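Local coordinates for inactive Zymogen C11 Protease (PDB 6MZO), which is a clostripain-like (family C11) cysteine protease of clan CD, captured here as an inactive zymogen and probably a peptide-bond hydrolase once activated, at residues K249-S252 with D253-V257; D279-V282 with S283-T287; W346-L350 with E351-D355. All coordinates share one frame; numbering follows the deposited sequence.

Interaction 1: K249-S252 with D253-V257; sequences KTES and DLFAV
Leu254 N donates to Thr250 O at 3.0 Å and Phe255 N to Glu251 O at 2.9 Å, the i-to-i+4 spacing of an alpha-helical first turn, whereas the next bond, from Ala256 N to Ser252 O, is weak, its N-H pointing well off the oxygen. Side chains cap the start of this helix. Thr250 turns OG1 into the space between its own backbone N and carbonyl carbon (chi1 65°), and from there OG1 accepts from Asp253 N at 3.0 Å along an almost straight N-H line of 167°. The return bond is nearly as straight: Thr250 N reaches Asp253 OD2 at 2.9 Å, although it meets that oxygen from above the carboxylate plane and not within it. The pair of reciprocal bonds is a capping box, with Thr250 at the N-cap of helix 251-255, and it occupies two backbone N-H groups at the helix start. The carboxylate also lies where the amino end of the helix would probably favour its negative form. Lys249, just ahead of the cap, sets CB against Leu254 CD2 at 3.8 Å; its chain then bends at chi2 and chi4, carrying NZ to the carbonyl oxygen of Leu245 and leaving no ion contact with Asp253. On another side of the turn, Glu251 and Phe255 run side by side in the same direction. Glu251 O sits over one ring face of Phe255, offset toward the rim, while farther out Glu251 OE1 comes within 3.6 Å of Phe255 CE2, with carboxylate and ring planes 50° apart. Leu254, buried beneath the turn, rests on Tyr281 of helix 278-283 and on Leu285, joining this short surface helix to the next one in the chain.

Interaction 2: D279-V282 with S283-T287; sequences DDYV and SRLAT
Asp280 and Arg284, one turn apart, form the ionic part of the contact: Arg284 NH2 donates to Asp280 OD1 at 2.9 Å with an N-H...O angle of 166°. The oxygen is used on its syn side and lies in the guanidinium plane, yet the two planar groups are turned 52° from one another; NE adds only weak bonds to OD1 and to Asp280 O. A bend at chi2 (-48°) folds the arginine back over the turn to make this reach possible. The second carboxylate oxygen, OD2, is held by Gln263 N. Among the hydrogen bonds, Ser283 OG donates to Asp280 O at 2.7 Å. Val282 O takes two donors, Ala286 N at 2.8 Å nearly in line with the carbonyl and Leu285 N at 3.0 Å from above its plane. Apolar contacts are fewer: Leu285 CD1 lies 3.8 Å from Tyr281 CZ, obliquely to the ring, and Val282 CG1 is 4.0 Å from Ala286 CB. Helix 278-283 thus passes into the loop before helix 288-301, with Val282 and Leu285 against Leu245 and Phe246 of helix 235-246 and Ala286 touching Tyr291 of helix 288-301.

Interaction 3: W346-L350 with E351-D355; sequences WYKDL and EWYKD
Tyr353 packs back across the turn onto Tyr347 and Lys348. Its CB lies 3.5 Å from Tyr347 O; with CG anti to the backbone N (chi1 178°) the ring then runs out alongside Lys348. CD1 touches Tyr347 CD2 at 3.8 Å, where the two rings meet obliquely with planes at 69°. Across the ring from CD1, CD2 lies 3.6 Å from Lys348 CA; CE2 and CZ lie under Lys348 CG, a CH-pi contact whose carbon is 4.0 Å from the Tyr353 ring centroid. At the tip, OH has Lys348 CE 3.7 Å away and is hydrogen-bonded to a glycerol. Cut back to an alanine, this position would probably leave the methylene chain of Lys348 without the ring face it lies over and Tyr347 without one neighbour. The backbone passes through a type I turn, Tyr347 to Leu350, into helix 351-357, where Lys354 N donates to Leu350 O at 3.2 Å. A water joins Lys354 NZ to Asp349 O, which also accepts from Asn144. Beyond, Tyr347 OH is hydrogen-bonded to Glu169. The join between the two helices therefore rests mainly on carbon and aromatic contacts, Lys354 NZ being met by water and Glu351 by Arg175.

How the interactions relate
Interactions 1 and 2 adjoin, their centres 12 Å apart: Leu254 CD2 of 253-257 lies 3.7 Å from Tyr281 OH of 279-282, and Val257 CG2 is 3.7 Å from Leu285 CD2. A largely apolar seam thus joins helix 251-255 to helix 278-283 and the loop after it. Interaction 3, whose centre is 16 Å from that of interaction 1, touches it at a long, weak ion pair, Glu251 OE2 to Lys348 NZ at 3.6 Å. Interactions 2 and 3 do not touch, their nearest atoms being about 7 Å apart. Glycerol, probably from the crystallisation liquor, is bound beside interactions 1 and 3; no catalytic role is evident for any of the three.

Interaction 1: K249-S252 with D253-V257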
# COMPACT_ATOMS: atom_id res chain seq x y z
N LYS A 249 -25.94 10.57 6.52
CA LYS A 249 -25.87 11.42 5.30
C LYS A 249 -26.61 10.67 4.19
O LYS A 249 -26.31 9.48 3.94
CB LYS A 249 -24.41 11.71 4.88
CG LYS A 249 -23.57 12.55 5.91
CD LYS A 249 -24.22 13.92 6.03
CE LYS A 249 -23.55 14.77 7.15
NZ LYS A 249 -23.56 14.20 8.56
N THR A 250 -27.55 11.34 3.55
CA THR A 250 -28.21 10.70 2.42
C THR A 250 -27.32 10.78 1.17
O THR A 250 -26.35 11.55 1.12
CB THR A 250 -29.55 11.36 2.10
OG1 THR A 250 -29.30 12.71 1.67
CG2 THR A 250 -30.52 11.35 3.33
N GLU A 251 -27.65 9.99 0.14
CA GLU A 251 -26.93 10.12 -1.11
C GLU A 251 -26.98 11.56 -1.60
O GLU A 251 -25.96 12.09 -2.04
CB GLU A 251 -27.51 9.20 -2.21
CG GLU A 251 -26.99 7.78 -2.20
CD GLU A 251 -27.06 7.15 -3.59
OE1 GLU A 251 -27.87 7.63 -4.41
OE2 GLU A 251 -26.27 6.21 -3.85
N SER A 252 -28.14 12.21 -1.47
CA SER A 252 -28.22 13.59 -1.94
C SER A 252 -27.29 14.52 -1.14
O SER A 252 -26.61 15.39 -1.71
CB SER A 252 -29.68 14.11 -1.87
OG SER A 252 -30.52 13.40 -2.79
N ASP A 253 -27.20 14.31 0.17
CA ASP A 253 -26.18 15.04 0.98
C ASP A 253 -24.74 14.82 0.48
O ASP A 253 -23.93 15.74 0.42
CB ASP A 253 -26.23 14.60 2.45
CG ASP A 253 -27.55 14.89 3.14
OD1 ASP A 253 -28.31 15.81 2.73
OD2 ASP A 253 -27.82 14.19 4.15
N LEU A 254 -24.39 13.58 0.17
CA LEU A 254 -23.04 13.27 -0.27
C LEU A 254 -22.73 13.92 -1.62
O LEU A 254 -21.65 14.47 -1.86
CB LEU A 254 -22.84 11.74 -0.36
CG LEU A 254 -23.06 11.11 1.00
CD1 LEU A 254 -23.09 9.55 0.79
CD2 LEU A 254 -21.91 11.42 1.99
N PHE A 255 -23.73 13.87 -2.49
CA PHE A 255 -23.54 14.33 -3.85
C PHE A 255 -23.44 15.84 -3.90
O PHE A 255 -22.94 16.40 -4.88
CB PHE A 255 -24.69 13.85 -4.75
CG PHE A 255 -24.73 12.33 -4.98
CD1 PHE A 255 -23.64 11.51 -4.65
CD2 PHE A 255 -25.85 11.76 -5.53
CE1 PHE A 255 -23.73 10.17 -4.87
CE2 PHE A 255 -25.94 10.40 -5.78
CZ PHE A 255 -24.87 9.59 -5.45
N ALA A 256 -23.92 16.50 -2.86
CA ALA A 256 -23.79 17.96 -2.79
C ALA A 256 -22.36 18.45 -2.49
O ALA A 256 -22.04 19.65 -2.67
CB ALA A 256 -24.79 18.51 -1.73
N VAL A 257 -21.46 17.57 -2.06
CA VAL A 257 -20.09 17.99 -1.87
C VAL A 257 -19.41 18.26 -3.21
O VAL A 257 -19.36 17.36 -4.05
CB VAL A 257 -19.27 16.92 -1.14
CG1 VAL A 257 -17.79 17.33 -1.07
CG2 VAL A 257 -19.91 16.56 0.22

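Interaction 2: D279-V282 with S283-T287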
# COMPACT_ATOMS: atom_id res chain seq x y z
N ASP A 279 -9.07 14.14 4.98
CA ASP A 279 -9.40 15.22 5.88
C ASP A 279 -10.18 16.30 5.16
O ASP A 279 -11.15 16.75 5.65
CB ASP A 279 -8.12 15.76 6.54
CG ASP A 279 -8.38 16.90 7.51
OD1 ASP A 279 -8.77 17.94 7.09
OD2 ASP A 279 -8.13 16.71 8.68
N ASP A 280 -9.75 16.67 3.98
CA ASP A 280 -10.42 17.67 3.20
C ASP A 280 -11.89 17.28 2.97
O ASP A 280 -12.76 18.05 3.21
CB ASP A 280 -9.69 17.90 1.90
CG ASP A 280 -10.07 19.20 1.21
OD1 ASP A 280 -10.70 20.02 1.82
OD2 ASP A 280 -9.72 19.34 0.06
N TYR A 281 -12.12 16.05 2.54
CA TYR A 281 -13.47 15.58 2.32
C TYR A 281 -14.30 15.64 3.59
O TYR A 281 -15.36 16.18 3.62
CB TYR A 281 -13.45 14.16 1.80
CG TYR A 281 -14.80 13.55 1.53
CD1 TYR A 281 -15.76 14.24 0.85
CD2 TYR A 281 -15.08 12.28 1.95
CE1 TYR A 281 -16.99 13.68 0.61
CE2 TYR A 281 -16.30 11.71 1.70
CZ TYR A 281 -17.24 12.42 1.03
OH TYR A 281 -18.45 11.87 0.78
N VAL A 282 -13.78 15.05 4.65
CA VAL A 282 -14.50 15.06 5.92
C VAL A 282 -14.81 16.47 6.40
O VAL A 282 -15.92 16.74 6.91
CB VAL A 282 -13.66 14.24 7.04
CG1 VAL A 282 -14.17 14.59 8.43
CG2 VAL A 282 -13.77 12.77 6.78
N SER A 283 -13.89 17.42 6.15
CA SER A 283 -14.14 18.80 6.57
C SER A 283 -15.38 19.44 5.88
O SER A 283 -15.96 20.40 6.39
CB SER A 283 -12.88 19.68 6.32
OG SER A 283 -12.84 20.06 4.94
N ARG A 284 -15.82 18.87 4.75
CA ARG A 284 -17.02 19.35 4.03
C ARG A 284 -18.33 18.83 4.59
O ARG A 284 -19.39 19.36 4.28
CB ARG A 284 -17.00 18.94 2.55
CG ARG A 284 -15.74 19.25 1.79
CD ARG A 284 -15.33 20.64 2.02
NE ARG A 284 -13.95 20.87 1.61
CZ ARG A 284 -13.57 21.84 0.77
NH1 ARG A 284 -14.50 22.68 0.25
NH2 ARG A 284 -12.29 21.96 0.46
N LEU A 285 -18.26 17.81 5.41
CA LEU A 285 -19.45 17.13 5.92
C LEU A 285 -19.57 17.22 7.43
O LEU A 285 -20.70 17.27 7.95
CB LEU A 285 -19.41 15.66 5.52
CG LEU A 285 -19.65 15.40 4.02
CD1 LEU A 285 -19.38 13.94 3.73
CD2 LEU A 285 -21.11 15.71 3.63
N ALA A 286 -18.43 17.22 8.12
CA ALA A 286 -18.44 17.22 9.59
C ALA A 286 -18.88 18.52 10.22
O ALA A 286 -18.56 19.62 9.75
CB ALA A 286 -17.01 16.88 10.12
N THR A 287 -19.57 18.40 11.36
CA THR A 287 -19.78 19.54 12.24
C THR A 287 -18.39 19.88 12.84
O THR A 287 -17.46 19.14 12.68
CB THR A 287 -20.75 19.24 13.37
OG1 THR A 287 -20.20 18.19 14.18
CG2 THR A 287 -22.07 18.80 12.81

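Interaction 3: W346-L350 with E351-D355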
# COMPACT_ATOMS: atom_id res chain seq x y z
N TRP A 346 -20.30 -0.28 -6.52
CA TRP A 346 -19.14 -1.11 -6.18
C TRP A 346 -18.65 -0.83 -4.76
O TRP A 346 -18.34 -1.74 -4.00
CB TRP A 346 -18.01 -0.85 -7.18
CG TRP A 346 -16.74 -1.49 -6.84
CD1 TRP A 346 -16.37 -2.78 -7.12
CD2 TRP A 346 -15.66 -0.90 -6.17
NE1 TRP A 346 -15.12 -3.03 -6.63
CE2 TRP A 346 -14.65 -1.88 -6.05
CE3 TRP A 346 -15.43 0.38 -5.64
CZ2 TRP A 346 -13.43 -1.63 -5.42
CZ3 TRP A 346 -14.19 0.62 -4.99
CH2 TRP A 346 -13.23 -0.39 -4.90
N TYR A 347 -18.60 0.44 -4.41
CA TYR A 347 -18.10 0.85 -3.13
C TYR A 347 -18.86 0.24 -1.98
O TYR A 347 -18.30 0.07 -0.90
CB TYR A 347 -18.17 2.36 -3.02
CG TYR A 347 -17.34 2.97 -1.92
CD1 TYR A 347 -15.93 2.91 -1.92
CD2 TYR A 347 -17.99 3.62 -0.90
CE1 TYR A 347 -15.19 3.56 -0.90
CE2 TYR A 347 -17.29 4.25 0.12
CZ TYR A 347 -15.89 4.20 0.12
OH TYR A 347 -15.27 4.84 1.12
N LYS A 348 -20.14 -0.07 -2.21
CA LYS A 348 -21.03 -0.56 -1.14
C LYS A 348 -20.64 -1.94 -0.60
O LYS A 348 -21.06 -2.31 0.50
CB LYS A 348 -22.48 -0.54 -1.61
CG LYS A 348 -22.96 0.93 -1.79
CD LYS A 348 -24.42 1.01 -2.28
CE LYS A 348 -24.88 2.45 -2.28
NZ LYS A 348 -26.14 2.65 -3.05
N ASP A 349 -19.76 -2.63 -1.30
CA ASP A 349 -19.34 -3.92 -0.79
C ASP A 349 -18.11 -3.80 0.09
O ASP A 349 -17.68 -4.82 0.64
CB ASP A 349 -19.05 -4.87 -1.92
CG ASP A 349 -20.31 -5.28 -2.67
OD1 ASP A 349 -21.34 -5.50 -2.00
OD2 ASP A 349 -20.24 -5.34 -3.91
N LEU A 350 -17.48 -2.62 0.19
CA LEU A 350 -16.29 -2.51 1.08
C LEU A 350 -16.63 -2.48 2.57
O LEU A 350 -17.63 -1.89 2.98
CB LEU A 350 -15.51 -1.24 0.75
CG LEU A 350 -14.86 -1.27 -0.63
CD1 LEU A 350 -14.18 0.05 -0.82
CD2 LEU A 350 -13.87 -2.39 -0.69
N GLU A 351 -15.79 -3.10 3.40
CA GLU A 351 -16.02 -3.09 4.81
C GLU A 351 -16.12 -1.69 5.41
O GLU A 351 -16.96 -1.44 6.29
CB GLU A 351 -14.87 -3.85 5.51
CG GLU A 351 -15.11 -4.15 6.96
CD GLU A 351 -13.96 -4.96 7.58
OE1 GLU A 351 -12.99 -5.26 6.86
OE2 GLU A 351 -14.07 -5.36 8.77
N TRP A 352 -15.25 -0.78 4.96
CA TRP A 352 -15.32 0.61 5.42
C TRP A 352 -16.73 1.21 5.18
O TRP A 352 -17.32 1.82 6.06
CB TRP A 352 -14.24 1.46 4.74
CG TRP A 352 -14.32 2.93 5.10
CD1 TRP A 352 -14.95 3.89 4.37
CD2 TRP A 352 -13.73 3.58 6.24
NE1 TRP A 352 -14.81 5.15 5.02
CE2 TRP A 352 -14.05 4.97 6.15
CE3 TRP A 352 -13.00 3.11 7.33
CZ2 TRP A 352 -13.66 5.89 7.14
CZ3 TRP A 352 -12.56 4.03 8.29
CH2 TRP A 352 -12.93 5.40 8.20
N TYR A 353 -17.26 1.08 3.98
CA TYR A 353 -18.61 1.57 3.73
C TYR A 353 -19.67 0.98 4.67
O TYR A 353 -20.51 1.71 5.20
CB TYR A 353 -19.00 1.29 2.29
CG TYR A 353 -20.41 1.76 1.99
CD1 TYR A 353 -20.66 3.11 1.71
CD2 TYR A 353 -21.47 0.91 2.07
CE1 TYR A 353 -21.96 3.55 1.47
CE2 TYR A 353 -22.79 1.35 1.82
CZ TYR A 353 -23.00 2.68 1.53
OH TYR A 353 -24.32 3.09 1.29
N LYS A 354 -19.67 -0.34 4.83
CA LYS A 354 -20.63 -0.98 5.66
C LYS A 354 -20.57 -0.50 7.11
O LYS A 354 -21.62 -0.27 7.75
CB LYS A 354 -20.43 -2.50 5.60
CG LYS A 354 -20.62 -3.06 4.18
CD LYS A 354 -20.33 -4.57 4.16
CE LYS A 354 -20.35 -5.16 2.74
NZ LYS A 354 -19.88 -6.60 2.82
N ASP A 355 -19.36 -0.32 7.62
CA ASP A 355 -19.20 0.02 9.03
C ASP A 355 -19.28 1.52 9.31
O ASP A 355 -19.62 1.92 10.44
CB ASP A 355 -17.90 -0.54 9.59
CG ASP A 355 -17.89 -2.05 9.60
OD1 ASP A 355 -18.96 -2.65 9.37
OD2 ASP A 355 -16.83 -2.63 9.83
O HOH W 1 -16.84 -6.73 3.09